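Local coordinates for protein porin (Pseudomonas aeruginosa, PDB 3T24) that forms an outer-membrane beta-barrel channel of the OprD family and probably admits small carboxylate-bearing solutes, at residues Ser51-Gly56 with Lys105-Lys110; Ser109-Lys114 with Ser144-Gly149; Tyr218-Leu223 with Ala244-Asp249; Ala258-Phe263 with Pro293-Phe298. One frame throughout, in Å; residues are numbered along the deposited sequence.

Interaction 1: Ser51-Gly56 with Lys105-Lys110. With SO4 (sulfate ion), chain H.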
# COMPACT_ATOMS: atom_id res chain seq x y z
N SER A 51 13.30 -10.67 -17.02
CA SER A 51 14.27 -11.66 -17.45
C SER A 51 14.68 -12.44 -16.22
O SER A 51 14.43 -12.02 -15.08
CB SER A 51 15.50 -11.00 -18.05
OG SER A 51 16.45 -10.72 -17.04
N GLY A 52 15.31 -13.59 -16.44
CA GLY A 52 16.07 -14.26 -15.40
C GLY A 52 17.43 -13.61 -15.27
O GLY A 52 17.61 -12.46 -15.69
N TYR A 53 18.39 -14.33 -14.70
CA TYR A 53 19.75 -13.82 -14.55
C TYR A 53 20.75 -14.61 -15.39
O TYR A 53 20.69 -15.84 -15.46
CB TYR A 53 20.18 -13.85 -13.08
CG TYR A 53 19.51 -12.77 -12.26
CD1 TYR A 53 20.03 -11.47 -12.23
CD2 TYR A 53 18.36 -13.04 -11.54
CE1 TYR A 53 19.43 -10.48 -11.50
CE2 TYR A 53 17.73 -12.04 -10.79
CZ TYR A 53 18.28 -10.77 -10.77
OH TYR A 53 17.66 -9.77 -10.04
N THR A 54 21.66 -13.89 -16.05
CA THR A 54 22.78 -14.53 -16.73
C THR A 54 23.62 -15.29 -15.71
O THR A 54 23.70 -14.91 -14.54
CB THR A 54 23.66 -13.53 -17.52
OG1 THR A 54 24.23 -12.55 -16.63
CG2 THR A 54 22.86 -12.83 -18.61
N GLU A 55 24.25 -16.37 -16.15
CA GLU A 55 25.05 -17.22 -15.28
C GLU A 55 26.35 -16.54 -14.84
O GLU A 55 26.87 -15.65 -15.52
CB GLU A 55 25.32 -18.55 -16.00
CG GLU A 55 26.28 -19.49 -15.30
CD GLU A 55 27.74 -19.15 -15.56
OE1 GLU A 55 28.03 -18.50 -16.59
OE2 GLU A 55 28.58 -19.54 -14.73
N GLY A 56 26.88 -16.97 -13.71
CA GLY A 56 28.17 -16.48 -13.26
C GLY A 56 28.16 -15.82 -11.89
O GLY A 56 27.11 -15.64 -11.27
N LYS A 105 19.04 -5.28 -13.37
CA LYS A 105 19.16 -6.14 -12.20
C LYS A 105 20.55 -6.76 -12.14
O LYS A 105 21.03 -7.34 -13.13
CB LYS A 105 18.14 -7.29 -12.26
CG LYS A 105 16.76 -6.89 -12.62
CD LYS A 105 15.76 -7.98 -12.27
CE LYS A 105 15.85 -9.15 -13.21
NZ LYS A 105 14.54 -9.87 -13.25
N LEU A 106 21.17 -6.67 -10.96
CA LEU A 106 22.42 -7.37 -10.66
C LEU A 106 22.24 -8.27 -9.46
O LEU A 106 21.58 -7.90 -8.49
CB LEU A 106 23.57 -6.40 -10.42
CG LEU A 106 24.11 -5.71 -11.66
CD1 LEU A 106 22.99 -4.94 -12.31
CD2 LEU A 106 25.24 -4.78 -11.32
N ARG A 107 22.82 -9.46 -9.52
CA ARG A 107 22.71 -10.42 -8.44
C ARG A 107 24.04 -11.13 -8.23
O ARG A 107 24.57 -11.75 -9.14
CB ARG A 107 21.60 -11.44 -8.76
CG ARG A 107 21.48 -12.58 -7.73
CD ARG A 107 20.07 -13.17 -7.68
NE ARG A 107 19.78 -14.37 -8.49
CZ ARG A 107 20.59 -14.99 -9.35
NH1 ARG A 107 21.83 -14.55 -9.58
NH2 ARG A 107 20.16 -16.08 -9.99
N ALA A 108 24.59 -11.02 -7.02
CA ALA A 108 25.69 -11.87 -6.60
C ALA A 108 25.30 -12.62 -5.33
O ALA A 108 24.76 -12.03 -4.39
CB ALA A 108 26.94 -11.05 -6.36
N SER A 109 25.57 -13.91 -5.31
CA SER A 109 25.18 -14.78 -4.21
C SER A 109 23.69 -14.58 -3.89
O SER A 109 22.85 -15.00 -4.67
CB SER A 109 26.10 -14.58 -2.99
OG SER A 109 25.70 -15.41 -1.90
N LYS A 110 23.36 -13.93 -2.77
CA LYS A 110 21.94 -13.72 -2.44
C LYS A 110 21.60 -12.25 -2.25
O LYS A 110 20.70 -11.89 -1.50
CB LYS A 110 21.54 -14.54 -1.22
CG LYS A 110 21.77 -16.02 -1.41
CD LYS A 110 21.83 -16.76 -0.09
CE LYS A 110 22.47 -18.12 -0.28
NZ LYS A 110 22.98 -18.71 1.00
S SO4 H . 13.79 -10.80 -9.58
O1 SO4 H . 12.92 -11.80 -8.94
O2 SO4 H . 14.20 -11.29 -10.89
O3 SO4 H . 13.05 -9.55 -9.76
O4 SO4 H . 14.95 -10.52 -8.73
O HOH W 1 26.21 -15.32 -7.93

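Interaction 2: Ser109-Lys114 with Ser144-Gly149. With SO4 (sulfate ion), chain H.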
# COMPACT_ATOMS: atom_id res chain seq x y z
N SER A 109 25.57 -13.91 -5.31
CA SER A 109 25.18 -14.78 -4.21
C SER A 109 23.69 -14.58 -3.89
O SER A 109 22.85 -15.00 -4.67
CB SER A 109 26.10 -14.58 -2.99
OG SER A 109 25.70 -15.41 -1.90
N LYS A 110 23.36 -13.93 -2.77
CA LYS A 110 21.94 -13.72 -2.44
C LYS A 110 21.60 -12.25 -2.25
O LYS A 110 20.70 -11.89 -1.50
CB LYS A 110 21.54 -14.54 -1.22
CG LYS A 110 21.77 -16.02 -1.41
CD LYS A 110 21.83 -16.76 -0.09
CE LYS A 110 22.47 -18.12 -0.28
NZ LYS A 110 22.98 -18.71 1.00
N SER A 111 22.34 -11.41 -2.94
CA SER A 111 22.19 -9.98 -2.88
C SER A 111 21.87 -9.49 -4.28
O SER A 111 22.50 -9.91 -5.24
CB SER A 111 23.48 -9.34 -2.37
OG SER A 111 23.77 -9.83 -1.09
N THR A 112 20.90 -8.60 -4.37
CA THR A 112 20.36 -8.15 -5.65
C THR A 112 20.30 -6.62 -5.63
O THR A 112 19.75 -6.03 -4.70
CB THR A 112 18.95 -8.74 -5.89
OG1 THR A 112 19.00 -10.16 -5.72
CG2 THR A 112 18.46 -8.46 -7.30
N LEU A 113 20.90 -6.00 -6.64
CA LEU A 113 20.84 -4.56 -6.82
C LEU A 113 19.98 -4.25 -8.06
O LEU A 113 20.17 -4.85 -9.12
CB LEU A 113 22.24 -3.98 -6.99
CG LEU A 113 22.32 -2.52 -7.46
CD1 LEU A 113 21.79 -1.57 -6.36
CD2 LEU A 113 23.73 -2.11 -7.93
N LYS A 114 19.02 -3.33 -7.90
CA LYS A 114 18.12 -2.93 -8.98
C LYS A 114 18.23 -1.44 -9.22
O LYS A 114 18.17 -0.66 -8.27
CB LYS A 114 16.67 -3.28 -8.63
CG LYS A 114 16.40 -4.75 -8.62
CD LYS A 114 14.94 -5.11 -8.34
CE LYS A 114 14.82 -6.64 -8.40
NZ LYS A 114 13.48 -7.15 -8.02
N SER A 144 19.27 -7.97 0.31
CA SER A 144 20.36 -8.88 0.67
C SER A 144 19.87 -9.95 1.64
O SER A 144 19.28 -9.64 2.67
CB SER A 144 21.50 -8.09 1.30
OG SER A 144 22.70 -8.84 1.36
N MET A 145 20.14 -11.21 1.32
CA MET A 145 19.76 -12.29 2.20
C MET A 145 20.91 -13.27 2.43
O MET A 145 20.70 -14.49 2.49
CB MET A 145 18.53 -13.00 1.64
CG MET A 145 17.33 -12.07 1.53
SD MET A 145 15.94 -12.70 0.57
CE MET A 145 14.75 -11.39 0.85
N GLU A 146 22.12 -12.76 2.55
CA GLU A 146 23.29 -13.66 2.67
C GLU A 146 23.22 -14.54 3.91
O GLU A 146 23.70 -15.67 3.92
CB GLU A 146 24.61 -12.89 2.64
CG GLU A 146 24.88 -12.17 1.33
CD GLU A 146 24.92 -13.09 0.11
OE1 GLU A 146 24.41 -12.66 -0.95
OE2 GLU A 146 25.48 -14.22 0.21
N ILE A 147 22.60 -14.01 4.97
CA ILE A 147 22.54 -14.70 6.25
C ILE A 147 21.15 -15.26 6.54
O ILE A 147 20.16 -14.52 6.52
CB ILE A 147 23.01 -13.77 7.38
CG1 ILE A 147 24.50 -13.47 7.20
CG2 ILE A 147 22.72 -14.38 8.75
CD1 ILE A 147 25.02 -12.40 8.11
N ASP A 148 21.10 -16.56 6.83
CA ASP A 148 19.85 -17.26 7.11
C ASP A 148 18.95 -16.45 8.03
O ASP A 148 19.32 -16.16 9.15
CB ASP A 148 20.13 -18.62 7.77
CG ASP A 148 20.76 -19.63 6.82
OD1 ASP A 148 20.71 -19.41 5.59
OD2 ASP A 148 21.29 -20.65 7.30
N GLY A 149 17.77 -16.10 7.53
CA GLY A 149 16.75 -15.44 8.33
C GLY A 149 16.88 -13.94 8.35
O GLY A 149 15.98 -13.25 8.82
S SO4 H . 13.79 -10.80 -9.58
O1 SO4 H . 12.92 -11.80 -8.94
O2 SO4 H . 14.20 -11.29 -10.89
O3 SO4 H . 13.05 -9.55 -9.76
O4 SO4 H . 14.95 -10.52 -8.73

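Interaction 3: Tyr218-Leu223 with Ala244-Asp249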
# COMPACT_ATOMS: atom_id res chain seq x y z
N TYR A 218 11.15 14.67 6.40
CA TYR A 218 11.09 13.89 7.63
C TYR A 218 12.07 12.73 7.66
O TYR A 218 12.55 12.25 6.61
CB TYR A 218 9.67 13.35 7.85
CG TYR A 218 9.23 12.25 6.87
CD1 TYR A 218 9.51 10.91 7.13
CD2 TYR A 218 8.56 12.56 5.69
CE1 TYR A 218 9.12 9.93 6.27
CE2 TYR A 218 8.15 11.57 4.82
CZ TYR A 218 8.44 10.26 5.11
OH TYR A 218 8.04 9.27 4.25
N LYS A 219 12.33 12.28 8.88
CA LYS A 219 13.04 11.03 9.13
C LYS A 219 12.07 10.15 9.89
O LYS A 219 11.29 10.63 10.71
CB LYS A 219 14.24 11.26 10.04
CG LYS A 219 15.13 12.40 9.67
CD LYS A 219 16.40 12.38 10.51
CE LYS A 219 16.92 13.78 10.74
NZ LYS A 219 15.98 14.55 11.60
N GLN A 220 12.15 8.85 9.66
CA GLN A 220 11.23 7.95 10.31
C GLN A 220 11.95 6.66 10.66
O GLN A 220 12.71 6.12 9.84
CB GLN A 220 10.06 7.67 9.39
CG GLN A 220 8.97 6.77 9.96
CD GLN A 220 7.81 6.63 8.99
OE1 GLN A 220 7.79 5.72 8.17
NE2 GLN A 220 6.87 7.56 9.06
N HIS A 221 11.73 6.19 11.88
CA HIS A 221 12.19 4.88 12.34
C HIS A 221 10.95 4.04 12.56
O HIS A 221 10.02 4.46 13.26
CB HIS A 221 12.99 5.00 13.65
CG HIS A 221 14.23 5.84 13.52
ND1 HIS A 221 15.49 5.30 13.51
CD2 HIS A 221 14.38 7.17 13.35
CE1 HIS A 221 16.38 6.27 13.36
NE2 HIS A 221 15.73 7.41 13.26
N TYR A 222 10.91 2.87 11.93
CA TYR A 222 9.77 1.99 12.05
C TYR A 222 10.20 0.70 12.71
O TYR A 222 11.11 0.03 12.22
CB TYR A 222 9.18 1.68 10.66
CG TYR A 222 7.69 1.62 10.67
CD1 TYR A 222 6.92 2.62 10.04
CD2 TYR A 222 7.03 0.59 11.31
CE1 TYR A 222 5.54 2.58 10.05
CE2 TYR A 222 5.64 0.54 11.34
CZ TYR A 222 4.90 1.54 10.71
OH TYR A 222 3.52 1.49 10.74
N LEU A 223 9.56 0.34 13.81
CA LEU A 223 9.84 -0.95 14.42
C LEU A 223 8.66 -1.88 14.25
O LEU A 223 7.51 -1.46 14.34
CB LEU A 223 10.18 -0.81 15.90
CG LEU A 223 11.57 -0.31 16.31
CD1 LEU A 223 11.75 1.14 15.91
CD2 LEU A 223 11.75 -0.45 17.82
N ALA A 244 6.27 3.62 15.06
CA ALA A 244 7.09 4.45 14.19
C ALA A 244 7.25 5.83 14.80
O ALA A 244 6.28 6.43 15.26
CB ALA A 244 6.46 4.57 12.82
N ARG A 245 8.48 6.32 14.78
CA ARG A 245 8.79 7.67 15.21
C ARG A 245 9.18 8.44 13.95
O ARG A 245 10.08 8.03 13.21
CB ARG A 245 9.93 7.63 16.24
CG ARG A 245 10.49 8.99 16.67
CD ARG A 245 9.35 9.88 17.08
NE ARG A 245 9.76 11.11 17.76
CZ ARG A 245 9.08 12.24 17.69
NH1 ARG A 245 7.97 12.30 16.96
NH2 ARG A 245 9.50 13.32 18.34
N SER A 246 8.46 9.53 13.70
CA SER A 246 8.78 10.39 12.56
C SER A 246 9.14 11.75 13.11
O SER A 246 8.56 12.21 14.08
CB SER A 246 7.61 10.52 11.59
OG SER A 246 7.02 9.27 11.29
N THR A 247 10.11 12.40 12.47
CA THR A 247 10.67 13.63 12.98
C THR A 247 10.97 14.49 11.77
O THR A 247 11.11 13.99 10.65
CB THR A 247 11.93 13.29 13.79
OG1 THR A 247 11.87 13.94 15.05
CG2 THR A 247 13.20 13.68 13.06
N ASP A 248 11.05 15.80 11.94
CA ASP A 248 11.21 16.66 10.77
C ASP A 248 12.66 16.67 10.25
O ASP A 248 13.57 16.25 10.94
CB ASP A 248 10.75 18.07 11.10
CG ASP A 248 11.78 18.82 11.87
OD1 ASP A 248 12.67 19.41 11.21
OD2 ASP A 248 11.72 18.80 13.12
N ASP A 249 12.86 17.16 9.03
CA ASP A 249 14.20 17.22 8.44
C ASP A 249 14.58 18.64 8.00
O ASP A 249 15.23 18.83 6.98
CB ASP A 249 14.34 16.24 7.26
CG ASP A 249 15.80 16.02 6.85
OD1 ASP A 249 16.66 16.01 7.75
OD2 ASP A 249 16.10 15.88 5.63

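Interaction 4: Ala258-Phe263 with Pro293-Phe298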
# COMPACT_ATOMS: atom_id res chain seq x y z
N ALA A 258 3.52 6.71 16.04
CA ALA A 258 2.38 5.96 15.58
C ALA A 258 2.44 4.56 16.13
O ALA A 258 3.19 3.73 15.64
CB ALA A 258 2.36 5.92 14.06
N LEU A 259 1.65 4.30 17.17
CA LEU A 259 1.53 2.94 17.67
C LEU A 259 0.32 2.32 17.00
O LEU A 259 -0.78 2.89 17.01
CB LEU A 259 1.37 2.93 19.19
CG LEU A 259 1.19 1.57 19.88
CD1 LEU A 259 2.32 0.58 19.56
CD2 LEU A 259 1.01 1.73 21.41
N ASN A 260 0.52 1.17 16.38
CA ASN A 260 -0.57 0.49 15.70
C ASN A 260 -0.32 -1.01 15.65
O ASN A 260 0.76 -1.46 15.31
CB ASN A 260 -0.86 1.10 14.31
CG ASN A 260 0.31 0.97 13.34
OD1 ASN A 260 0.18 0.33 12.31
ND2 ASN A 260 1.43 1.61 13.66
N ALA A 261 -1.35 -1.76 16.02
CA ALA A 261 -1.24 -3.19 16.16
C ALA A 261 -2.54 -3.87 15.73
O ALA A 261 -3.63 -3.34 15.92
CB ALA A 261 -0.91 -3.55 17.59
N MET A 262 -2.41 -5.04 15.13
CA MET A 262 -3.56 -5.81 14.70
C MET A 262 -3.41 -7.23 15.19
O MET A 262 -2.31 -7.81 15.16
CB MET A 262 -3.71 -5.82 13.18
CG MET A 262 -4.98 -6.50 12.70
SD MET A 262 -6.21 -5.37 12.02
CE MET A 262 -5.36 -4.81 10.54
N PHE A 263 -4.52 -7.80 15.63
CA PHE A 263 -4.54 -9.17 16.10
C PHE A 263 -5.58 -9.89 15.28
O PHE A 263 -6.73 -9.45 15.22
CB PHE A 263 -4.86 -9.20 17.58
CG PHE A 263 -3.84 -8.48 18.42
CD1 PHE A 263 -2.76 -9.16 18.95
CD2 PHE A 263 -3.95 -7.12 18.64
CE1 PHE A 263 -1.81 -8.50 19.70
CE2 PHE A 263 -3.01 -6.45 19.39
CZ PHE A 263 -1.94 -7.14 19.92
N PRO A 293 0.03 4.51 3.57
CA PRO A 293 0.77 4.48 4.82
C PRO A 293 0.69 3.08 5.35
O PRO A 293 -0.36 2.47 5.30
CB PRO A 293 -0.05 5.41 5.72
CG PRO A 293 -1.46 5.15 5.28
CD PRO A 293 -1.40 4.78 3.79
N TYR A 294 1.80 2.58 5.87
CA TYR A 294 1.78 1.28 6.47
C TYR A 294 1.18 1.38 7.88
O TYR A 294 1.90 1.45 8.86
CB TYR A 294 3.21 0.77 6.51
CG TYR A 294 3.33 -0.68 6.89
CD1 TYR A 294 2.66 -1.67 6.17
CD2 TYR A 294 4.14 -1.07 7.96
CE1 TYR A 294 2.77 -3.02 6.52
CE2 TYR A 294 4.27 -2.41 8.31
CZ TYR A 294 3.59 -3.38 7.59
OH TYR A 294 3.72 -4.70 7.97
N LEU A 295 -0.15 1.37 7.95
CA LEU A 295 -0.88 1.51 9.22
C LEU A 295 -2.04 0.52 9.27
O LEU A 295 -2.79 0.38 8.31
CB LEU A 295 -1.43 2.95 9.36
CG LEU A 295 -0.41 4.10 9.42
CD1 LEU A 295 -1.07 5.48 9.26
CD2 LEU A 295 0.43 4.03 10.71
N VAL A 296 -2.23 -0.14 10.40
CA VAL A 296 -3.26 -1.18 10.48
C VAL A 296 -4.69 -0.67 10.26
O VAL A 296 -5.55 -1.42 9.85
CB VAL A 296 -3.22 -1.97 11.83
CG1 VAL A 296 -1.93 -2.74 11.95
CG2 VAL A 296 -3.46 -1.02 13.05
N ASN A 297 -4.95 0.60 10.55
CA ASN A 297 -6.31 1.13 10.35
C ASN A 297 -6.47 1.99 9.12
O ASN A 297 -7.49 2.66 8.95
CB ASN A 297 -6.81 1.86 11.58
CG ASN A 297 -7.02 0.93 12.74
OD1 ASN A 297 -7.09 -0.30 12.56
ND2 ASN A 297 -7.12 1.50 13.95
N PHE A 298 -5.46 1.96 8.26
CA PHE A 298 -5.58 2.54 6.95
C PHE A 298 -6.47 1.61 6.16
O PHE A 298 -6.15 0.44 5.97
CB PHE A 298 -4.19 2.62 6.31
CG PHE A 298 -4.22 2.80 4.82
CD1 PHE A 298 -4.67 3.99 4.28
CD2 PHE A 298 -3.80 1.78 3.97
CE1 PHE A 298 -4.70 4.18 2.89
CE2 PHE A 298 -3.81 1.96 2.59
CZ PHE A 298 -4.27 3.18 2.05

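Interaction 1: Ser51-Gly56 with Lys105-Lys110
One face of the Tyr-53 ring carries Arg-107 at two points. The guanidinium lies flat against it, centres 4.2 Å apart and planes 23° from parallel, and CB of the same arginine stands 3.9 Å from the ring centroid in a CH-pi contact. The double touch follows from the path of the arginine chain: a bend at chi3 (95°) turns the flat end back over the ring, bringing NE to 3.6 Å from CD2 of Tyr-53. At the edge of the ring, in its plane, lies sulfate O4, to which Tyr-53 OH donates a hydrogen bond of 3.1 Å. The chain of Lys-105 runs roughly perpendicular to the tyrosine and comes at its ring obliquely, CB lying 3.4 Å from Tyr-53 OH. It then bends, and NZ has three partners: it donates to Ser-51 O at 2.8 Å, tilted 24° from the carbonyl plane, and to sulfate O2, also at 2.8 Å, and forms a salt bridge with Asp-63. The anion, probably from the crystallisation liquor, thus links Tyr-53 OH with Lys-105 NZ. Lys-105 and Arg-107 belong to strand 96-108, whereas Tyr-53 sits in the loop between strands 33-50 and 58-73. Ser-51 and Thr-54 of that loop rest on Phe-9 of helix 7-11, and Tyr-53 and Arg-107 both touch Thr-112 of strand 111-115.

Interaction 2: Ser109-Lys114 with Ser144-Gly149
Where strands 111-115 and 140-144 of the barrel wall lie side by side, Ser-111 and Ser-144 form an antiparallel non-hydrogen-bonded pair with both side chains on one face. Ser-144 OG donates to Ser-111 OG at 2.9 Å, and Ser-111 OG in turn donates to OE1 of Glu-146, again at 2.9 Å, arriving on the anti lone pair of that oxygen. Two hydroxyls therefore form a short chain of hydrogen bonds ending at the carboxylate. Glu-146 reaches this place because its chain bends at chi2 (-59°), doubling back toward residues 109-111. OE1 also accepts from Lys-110 N and OE2 from Ser-109 OG, although both modelled separations are very short and their exact values doubtful. The Ser-111 bond thus holds the carboxylate, and the other two would add to the hold if their geometry is right. On the backbone, Met-145 N donates to Lys-110 O at 3.0 Å. Lys-110 NZ remains 5.2 Å from Glu-146 OE2, too far for a salt bridge. At the far end of the strand, Lys-114 NZ binds sulfate O3. Ser-109 and Lys-110 are the short link between neighbouring antiparallel strands of a porin barrel, 96-108 and 111-115, met here by the Glu-146 carboxylate from the loop after strand 140-144.

Interaction 3: Tyr218-Leu223 with Ala244-Asp249
Extended from CD back to its backbone, with CG opposite the main-chain N (chi1 -178°), Gln-220 carries its carboxamide alongside Ser-246, whose OG is turned beside its own N (chi1 -47°) to receive it. NE2 donates to this OG at 2.8 Å, nearly straight at 166° and within the amide plane. The two residues are a non-hydrogen-bonded pair of the antiparallel hairpin made by strands 218-230 and 235-248, part of the wall of the barrel. Hydrogen-bonded pairs alternate with it: Lys-219 N reaches Thr-247 O at 2.7 Å, and His-221 N reaches Arg-245 O at 2.8 Å, each answered by a bond in return.

The side chains sort onto two faces. Lys-219, His-221, Arg-245 and Thr-247 share one. There the lysine runs beside the threonine, then curls at chi3 and chi4 to bring NZ 3.0 Å from Asp-248 O, while His-221 ND1 is hydrogen-bonded to Tyr-209 OH and Arg-245 makes a salt bridge with Asp-255. Detergent touches the neighbouring Leu-223. Gln-220, Tyr-222, Ala-244 and Ser-246 occupy the other, buried face, where Gln-220 NE2 also bonds Ala-286 O of a loop, consistent with the inside of the channel. The phenol ring of Tyr-222 has Gln-220 OE1 in plane at its edge, and Ala-244 CB presses over one face, 3.7 Å from the centroid.

Interaction 4: Ala258-Phe263 with Pro293-Phe298
Asn-260 and Val-296 form the close-packed heart of this contact, in which a loop between strands 270-280 and 310-319 meets strand 255-267. OD1 of the asparagine accepts Val-296 N at 3.1 Å, the donor tilted 24° from the carbonyl plane, while CB of Asn-260 meets the CG2 branch of Val-296 at 3.6 Å. CG of Asn-260 sits between its own N and carbonyl carbon (chi1 63°), a torsion that presents the amide to the loop. The side chains of Met-262 and Val-296 run antiparallel alongside each other, the methionine CB 3.8 Å from the valine CG1 and its bent chain setting CE 3.5 Å from Val-296 O. Looser contacts flank this core: Ala-258 CB and Leu-295 CD2 are 4.3 Å apart, and Tyr-294 is partly exposed. Beyond the pair, Gln-313 bonds Val-296 O, and a type I turn from Leu-295 to Phe-298 shapes the loop. Inward-folded loops of this sort narrow the lumen in many porins, and this one probably acts likewise. The chemistry implies that a side-chain amide oxygen, rather than a backbone carbonyl, satisfies the N-H of buried Val-296, while the CG1 branch of the valine packs beside the acceptor.

How the interactions relate
The four contacts fall into two pairs along one barrel wall. Interactions 1 and 2, with centres 11 Å apart, share Ser-109 and Lys-110, and a probable hydrogen bond from Leu-113 N to Leu-106 O, 2.7 Å, runs between their strands. A single sulfate touches both interactions; whether it mimics a carboxylate solute is unknown. Interactions 3 and 4, with centres 15 Å apart, meet through adjacent strands, Ala-258 N lying 2.9 Å from Ala-244 O, and through Tyr-222, whose ring end reaches the loop at Tyr-294 and Leu-295. Between the pairs, interaction 2 stays about 15 Å from both interaction 3 and interaction 4, measured between nearest atoms.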